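Local coordinates for enoyl-CoA hydratase/isomerase family protein (Mycobacterium tuberculosis, PDB 4FN7) that probably hydrates unsaturated fatty acyl-CoA thioesters in lipid metabolism, as a trimeric member of the enoyl-CoA hydratase/isomerase (crotonase) family, at residues Met30-Asp42 / Met78-Tyr92. Sequence-based numbering, arbitrary orientation. Where two conformers were deposited one is given.
Sequences MQQALNAAIDNAD and MLRGGFELAYRLLSY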
loop_
_atom_site.group_PDB
_atom_site.type_symbol
_atom_site.label_atom_id
_atom_site.label_comp_id
_atom_site.label_asym_id
_atom_site.label_seq_id
_atom_site.Cartn_x
_atom_site.Cartn_y
_atom_site.Cartn_z
ATOM N N MET A 30 -18.835 -20.033 -18.536
ATOM C CA MET A 30 -17.583 -20.210 -17.811
ATOM C C MET A 30 -17.796 -20.015 -16.314
ATOM O O MET A 30 -17.240 -20.753 -15.497
ATOM C CB MET A 30 -16.508 -19.250 -18.333
ATOM C CG MET A 30 -15.193 -19.312 -17.571
ATOM S SD MET A 30 -14.302 -20.866 -17.806
ATOM C CE MET A 30 -13.413 -20.492 -19.316
ATOM N N GLN A 31 -18.599 -19.024 -15.946
ATOM C CA GLN A 31 -18.873 -18.785 -14.529
ATOM C C GLN A 31 -19.601 -19.975 -13.907
ATOM O O GLN A 31 -19.290 -20.396 -12.791
ATOM C CB GLN A 31 -19.683 -17.506 -14.337
ATOM C CG GLN A 31 -18.922 -16.236 -14.681
ATOM C CD GLN A 31 -19.767 -15.006 -14.457
ATOM O OE1 GLN A 31 -20.748 -15.048 -13.718
ATOM N NE2 GLN A 31 -19.401 -13.902 -15.105
ATOM N N GLN A 32 -20.576 -20.516 -14.630
ATOM C CA GLN A 32 -21.292 -21.682 -14.149
ATOM C C GLN A 32 -20.335 -22.857 -13.950
ATOM O O GLN A 32 -20.395 -23.555 -12.933
ATOM C CB GLN A 32 -22.399 -22.056 -15.133
ATOM C CG GLN A 32 -23.242 -23.229 -14.684
ATOM C CD GLN A 32 -24.319 -23.578 -15.685
ATOM O OE1 GLN A 32 -24.351 -23.036 -16.790
ATOM N NE2 GLN A 32 -25.210 -24.486 -15.305
ATOM N N ALA A 33 -19.444 -23.069 -14.916
ATOM C CA ALA A 33 -18.504 -24.183 -14.853
ATOM C C ALA A 33 -17.507 -24.002 -13.716
ATOM O O ALA A 33 -17.164 -24.964 -13.024
ATOM C CB ALA A 33 -17.786 -24.355 -16.183
ATOM N N LEU A 34 -17.035 -22.775 -13.523
ATOM C CA LEU A 34 -16.128 -22.488 -12.416
ATOM C C LEU A 34 -16.806 -22.719 -11.077
ATOM O O LEU A 34 -16.224 -23.328 -10.178
ATOM C CB LEU A 34 -15.615 -21.053 -12.493
ATOM C CG LEU A 34 -14.481 -20.808 -13.483
ATOM C CD1 LEU A 34 -14.225 -19.320 -13.624
ATOM C CD2 LEU A 34 -13.211 -21.545 -13.060
ATOM N N ASN A 35 -18.030 -22.219 -10.931
ATOM C CA ASN A 35 -18.782 -22.445 -9.700
ATOM C C ASN A 35 -19.013 -23.931 -9.429
ATOM O O ASN A 35 -18.927 -24.379 -8.286
ATOM C CB ASN A 35 -20.104 -21.674 -9.713
ATOM C CG ASN A 35 -19.945 -20.252 -9.237
ATOM O OD1 ASN A 35 -19.399 -20.004 -8.161
ATOM N ND2 ASN A 35 -20.431 -19.305 -10.030
ATOM N N ALA A 36 -19.305 -24.691 -10.481
ATOM C CA ALA A 36 -19.507 -26.133 -10.346
ATOM C C ALA A 36 -18.214 -26.821 -9.896
ATOM O O ALA A 36 -18.237 -27.750 -9.085
ATOM C CB ALA A 36 -20.001 -26.732 -11.659
ATOM N N ALA A 37 -17.083 -26.363 -10.419
ATOM C CA ALA A 37 -15.798 -26.943 -10.056
ATOM C C ALA A 37 -15.459 -26.643 -8.600
ATOM O O ALA A 37 -14.935 -27.502 -7.886
ATOM C CB ALA A 37 -14.707 -26.424 -10.971
ATOM N N ILE A 38 -15.732 -25.420 -8.156
ATOM C CA ILE A 38 -15.480 -25.081 -6.761
ATOM C C ILE A 38 -16.447 -25.868 -5.859
ATOM O O ILE A 38 -16.065 -26.288 -4.766
ATOM C CB ILE A 38 -15.548 -23.551 -6.491
ATOM C CG1 ILE A 38 -14.574 -22.803 -7.409
ATOM C CG2 ILE A 38 -15.252 -23.256 -5.016
ATOM C CD1 ILE A 38 -14.825 -21.308 -7.506
ATOM N N ASP A 39 -17.683 -26.078 -6.315
ATOM C CA ASP A 39 -18.605 -26.960 -5.589
ATOM C C ASP A 39 -17.980 -28.346 -5.390
ATOM O O ASP A 39 -18.091 -28.929 -4.308
ATOM C CB ASP A 39 -19.943 -27.143 -6.324
ATOM C CG ASP A 39 -20.779 -25.878 -6.400
ATOM O OD1 ASP A 39 -20.503 -24.884 -5.692
ATOM O OD2 ASP A 39 -21.754 -25.907 -7.179
ATOM N N ASN A 40 -17.355 -28.888 -6.437
ATOM C CA ASN A 40 -16.664 -30.174 -6.314
ATOM C C ASN A 40 -15.583 -30.121 -5.242
ATOM O O ASN A 40 -15.439 -31.046 -4.439
ATOM C CB ASN A 40 -16.021 -30.611 -7.633
ATOM C CG ASN A 40 -17.029 -30.969 -8.696
ATOM O OD1 ASN A 40 -18.187 -31.253 -8.406
ATOM N ND2 ASN A 40 -16.586 -30.956 -9.950
ATOM N N ALA A 41 -14.807 -29.042 -5.256
ATOM C CA ALA A 41 -13.751 -28.859 -4.275
ATOM C C ALA A 41 -14.329 -28.801 -2.870
ATOM O O ALA A 41 -13.737 -29.332 -1.926
ATOM C CB ALA A 41 -12.956 -27.594 -4.576
ATOM N N ASP A 42 -15.483 -28.156 -2.730
ATOM C CA ASP A 42 -16.186 -28.124 -1.449
ATOM C C ASP A 42 -16.561 -29.533 -0.998
ATOM O O ASP A 42 -16.323 -29.918 0.152
ATOM C CB ASP A 42 -17.457 -27.270 -1.529
ATOM C CG ASP A 42 -17.177 -25.775 -1.623
ATOM O OD1 ASP A 42 -16.026 -25.338 -1.411
ATOM O OD2 ASP A 42 -18.142 -25.025 -1.881
ATOM N N MET A 78 -23.942 -10.966 -15.793
ATOM C CA MET A 78 -22.572 -11.438 -15.984
ATOM C C MET A 78 -21.618 -10.768 -15.001
ATOM O O MET A 78 -20.770 -11.433 -14.401
ATOM C CB MET A 78 -22.098 -11.216 -17.423
ATOM C CG MET A 78 -20.659 -11.645 -17.654
ATOM S SD MET A 78 -20.149 -11.455 -19.367
ATOM C CE MET A 78 -20.318 -9.676 -19.550
ATOM N N LEU A 79 -21.764 -9.459 -14.816
ATOM C CA LEU A 79 -20.917 -8.743 -13.874
ATOM C C LEU A 79 -21.175 -9.198 -12.444
ATOM O O LEU A 79 -20.238 -9.474 -11.704
ATOM C CB LEU A 79 -21.095 -7.231 -14.008
ATOM C CG LEU A 79 -20.060 -6.557 -14.918
ATOM C CD1 LEU A 79 -20.070 -7.171 -16.313
ATOM C CD2 LEU A 79 -20.303 -5.060 -14.972
ATOM N N ARG A 80 -22.442 -9.303 -12.059
ATOM C CA ARG A 80 -22.749 -9.790 -10.713
ATOM C C ARG A 80 -22.154 -11.176 -10.476
ATOM O O ARG A 80 -21.574 -11.437 -9.425
ATOM C CB ARG A 80 -24.260 -9.813 -10.456
ATOM C CG ARG A 80 -24.866 -8.448 -10.171
ATOM C CD ARG A 80 -26.389 -8.514 -10.141
ATOM N NE ARG A 80 -26.881 -9.461 -9.147
ATOM C CZ ARG A 80 -27.146 -9.149 -7.882
ATOM N NH1 ARG A 80 -26.968 -7.907 -7.448
ATOM N NH2 ARG A 80 -27.592 -10.078 -7.049
ATOM N N GLY A 81 -22.292 -12.066 -11.455
ATOM C CA GLY A 81 -21.772 -13.415 -11.303
ATOM C C GLY A 81 -20.262 -13.441 -11.163
ATOM O O GLY A 81 -19.706 -14.230 -10.393
ATOM N N GLY A 82 -19.585 -12.571 -11.905
ATOM C CA GLY A 82 -18.136 -12.512 -11.865
ATOM C C GLY A 82 -17.655 -12.023 -10.515
ATOM O O GLY A 82 -16.726 -12.571 -9.921
ATOM N N PHE A 83 -18.295 -10.976 -10.016
ATOM C CA PHE A 83 -17.886 -10.431 -8.734
ATOM C C PHE A 83 -18.306 -11.307 -7.560
ATOM O O PHE A 83 -17.621 -11.346 -6.543
ATOM C CB PHE A 83 -18.355 -8.982 -8.598
ATOM C CG PHE A 83 -17.766 -8.082 -9.642
ATOM C CD1 PHE A 83 -16.406 -8.113 -9.894
ATOM C CD2 PHE A 83 -18.567 -7.252 -10.403
ATOM C CE1 PHE A 83 -15.843 -7.301 -10.867
ATOM C CE2 PHE A 83 -18.012 -6.438 -11.379
ATOM C CZ PHE A 83 -16.649 -6.466 -11.611
ATOM N N GLU A 84 -19.398 -12.048 -7.722
ATOM C CA GLU A 84 -19.779 -13.046 -6.724
ATOM C C GLU A 84 -18.743 -14.173 -6.648
ATOM O O GLU A 84 -18.401 -14.646 -5.564
ATOM C CB GLU A 84 -21.158 -13.629 -7.028
ATOM C CG GLU A 84 -21.713 -14.444 -5.882
ATOM C CD GLU A 84 -21.964 -13.586 -4.662
ATOM O OE1 GLU A 84 -22.658 -12.558 -4.799
ATOM O OE2 GLU A 84 -21.464 -13.930 -3.571
ATOM N N LEU A 85 -18.251 -14.602 -7.805
ATOM C CA LEU A 85 -17.168 -15.576 -7.861
ATOM C C LEU A 85 -15.922 -15.039 -7.148
ATOM O O LEU A 85 -15.270 -15.754 -6.386
ATOM C CB LEU A 85 -16.852 -15.917 -9.318
ATOM C CG LEU A 85 -15.806 -16.994 -9.558
ATOM C CD1 LEU A 85 -16.237 -18.302 -8.910
ATOM C CD2 LEU A 85 -15.608 -17.176 -11.049
ATOM N N ALA A 86 -15.593 -13.774 -7.384
ATOM C CA ALA A 86 -14.474 -13.157 -6.685
ATOM C C ALA A 86 -14.693 -13.180 -5.172
ATOM O O ALA A 86 -13.793 -13.522 -4.413
ATOM C CB ALA A 86 -14.257 -11.724 -7.177
ATOM N N TYR A 87 -15.897 -12.821 -4.739
ATOM C CA TYR A 87 -16.221 -12.857 -3.321
ATOM C C TYR A 87 -16.043 -14.279 -2.769
ATOM O O TYR A 87 -15.459 -14.479 -1.700
ATOM C CB TYR A 87 -17.653 -12.365 -3.092
ATOM C CG TYR A 87 -18.019 -12.204 -1.637
ATOM C CD1 TYR A 87 -18.040 -10.951 -1.039
ATOM C CD2 TYR A 87 -18.342 -13.312 -0.855
ATOM C CE1 TYR A 87 -18.378 -10.801 0.301
ATOM C CE2 TYR A 87 -18.677 -13.172 0.480
ATOM C CZ TYR A 87 -18.693 -11.918 1.055
ATOM O OH TYR A 87 -19.022 -11.794 2.385
ATOM N N ARG A 88 -16.547 -15.261 -3.508
ATOM C CA ARG A 88 -16.459 -16.662 -3.098
ATOM C C ARG A 88 -15.011 -17.096 -2.906
ATOM O O ARG A 88 -14.674 -17.764 -1.927
ATOM C CB ARG A 88 -17.140 -17.565 -4.127
ATOM C CG ARG A 88 -17.231 -19.010 -3.686
ATOM C CD ARG A 88 -17.934 -19.868 -4.714
ATOM N NE ARG A 88 -18.080 -21.229 -4.197
ATOM C CZ ARG A 88 -18.583 -22.251 -4.877
ATOM N NH1 ARG A 88 -18.991 -22.097 -6.128
ATOM N NH2 ARG A 88 -18.665 -23.437 -4.294
ATOM N N LEU A 89 -14.142 -16.702 -3.828
ATOM C CA LEU A 89 -12.747 -17.104 -3.744
ATOM C C LEU A 89 -11.962 -16.341 -2.681
ATOM O O LEU A 89 -11.129 -16.924 -1.996
ATOM C CB LEU A 89 -12.073 -16.997 -5.112
ATOM C CG LEU A 89 -12.543 -18.092 -6.079
ATOM C CD1 LEU A 89 -12.122 -17.769 -7.502
ATOM C CD2 LEU A 89 -12.019 -19.467 -5.656
ATOM N N LEU A 90 -12.213 -15.040 -2.544
ATOM C CA LEU A 90 -11.534 -14.243 -1.525
ATOM C C LEU A 90 -11.906 -14.698 -0.118
ATOM O O LEU A 90 -11.135 -14.510 0.818
ATOM C CB LEU A 90 -11.870 -12.760 -1.687
ATOM C CG LEU A 90 -11.057 -12.000 -2.744
ATOM C CD1 LEU A 90 -11.671 -10.632 -3.020
ATOM C CD2 LEU A 90 -9.593 -11.863 -2.351
ATOM N N SER A 91 -13.089 -15.293 0.023
ATOM C CA SER A 91 -13.528 -15.751 1.335
ATOM C C SER A 91 -13.357 -17.260 1.503
ATOM O O SER A 91 -13.737 -17.825 2.531
ATOM C CB SER A 91 -14.979 -15.342 1.584
ATOM O OG SER A 91 -15.841 -15.948 0.644
ATOM N N TYR A 92 -12.760 -17.903 0.509
ATOM C CA TYR A 92 -12.663 -19.361 0.495
ATOM C C TYR A 92 -11.894 -19.880 1.710
ATOM O O TYR A 92 -10.839 -19.356 2.038
ATOM C CB TYR A 92 -12.023 -19.837 -0.815
ATOM C CG TYR A 92 -12.372 -21.268 -1.125
ATOM C CD1 TYR A 92 -13.662 -21.611 -1.512
ATOM C CD2 TYR A 92 -11.434 -22.282 -0.996
ATOM C CE1 TYR A 92 -14.005 -22.925 -1.770
ATOM C CE2 TYR A 92 -11.771 -23.599 -1.257
ATOM C CZ TYR A 92 -13.055 -23.909 -1.641
ATOM O OH TYR A 92 -13.385 -25.224 -1.887
HETATM O O HOH W 1 -20.838 -16.511 -9.277
HETATM O O HOH W 2 -12.755 -27.286 -0.048
HETATM O O HOH W 3 -17.709 -22.063 -1.446
#
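Ile38 and Leu85 meet at the centre of the contact between segments 30-42 and 78-90, two nearly parallel helical stretches with axes 24° apart and 10.3 Å at the closest. Ile38 uses both branches: its CD1 lies 3.6 Å from Leu85 CD1 and also touches Leu89 CD2, while CG2, anti to the backbone N, turns to the ring of Tyr92 and to one face of the Arg88 guanidinium. The other methyl of Leu85 meets Leu34 CD1, so a branched leucine serves two neighbours at once. Leu89 and Tyr92 continue this apolar layer onto Leu49 of strand 48-52.

Toward the N-terminal side of the contact Gln31 approaches the backbone of Gly81 and its neighbour Gly82; having no side chain, Gly81 lets the amide lie close, with Gln31 OE1 3.1 Å from Gly81 CA. Gln31 NE2 gives a fairly straight hydrogen bond (167°) to Met78 O, 2.9 Å away, and a second to Leu26 O. Beside it, a water links Asn35 ND2 to Gly81 O.

Arg88 supplies the polar edge along the flank, toward the C-terminal side. With CG anti to the backbone N (chi1 -173°) and the chain extended, it lodges as a knob among Asn35, Ile38, Asp39 and Asp42. Arg88 NH1 donates to Asn35 OD1 at 2.9 Å, with amide and guanidinium nearly coplanar, and to Asn35 O. Arg88 NH2 forms a salt bridge with Asp39 OD1 at 2.7 Å, on its anti lone pair. A second joins Arg88 NH2 to Asp42 OD2 at 2.9 Å, met from above the carboxylate plane though lying in the guanidinium plane; together these bonds should hold the guanidinium flat against Ile38. The Tyr92 hydroxyl donates to Asp42 OD1 at 2.7 Å, fixing that carboxylate from its other oxygen. Helix 28-44 links parallel strands 13-18 and 48-52, and helix 73-90 lies between 48-52 and 96-100: successive beta-alpha-beta crossovers whose helices pack side by side against the crotonase-fold sheet.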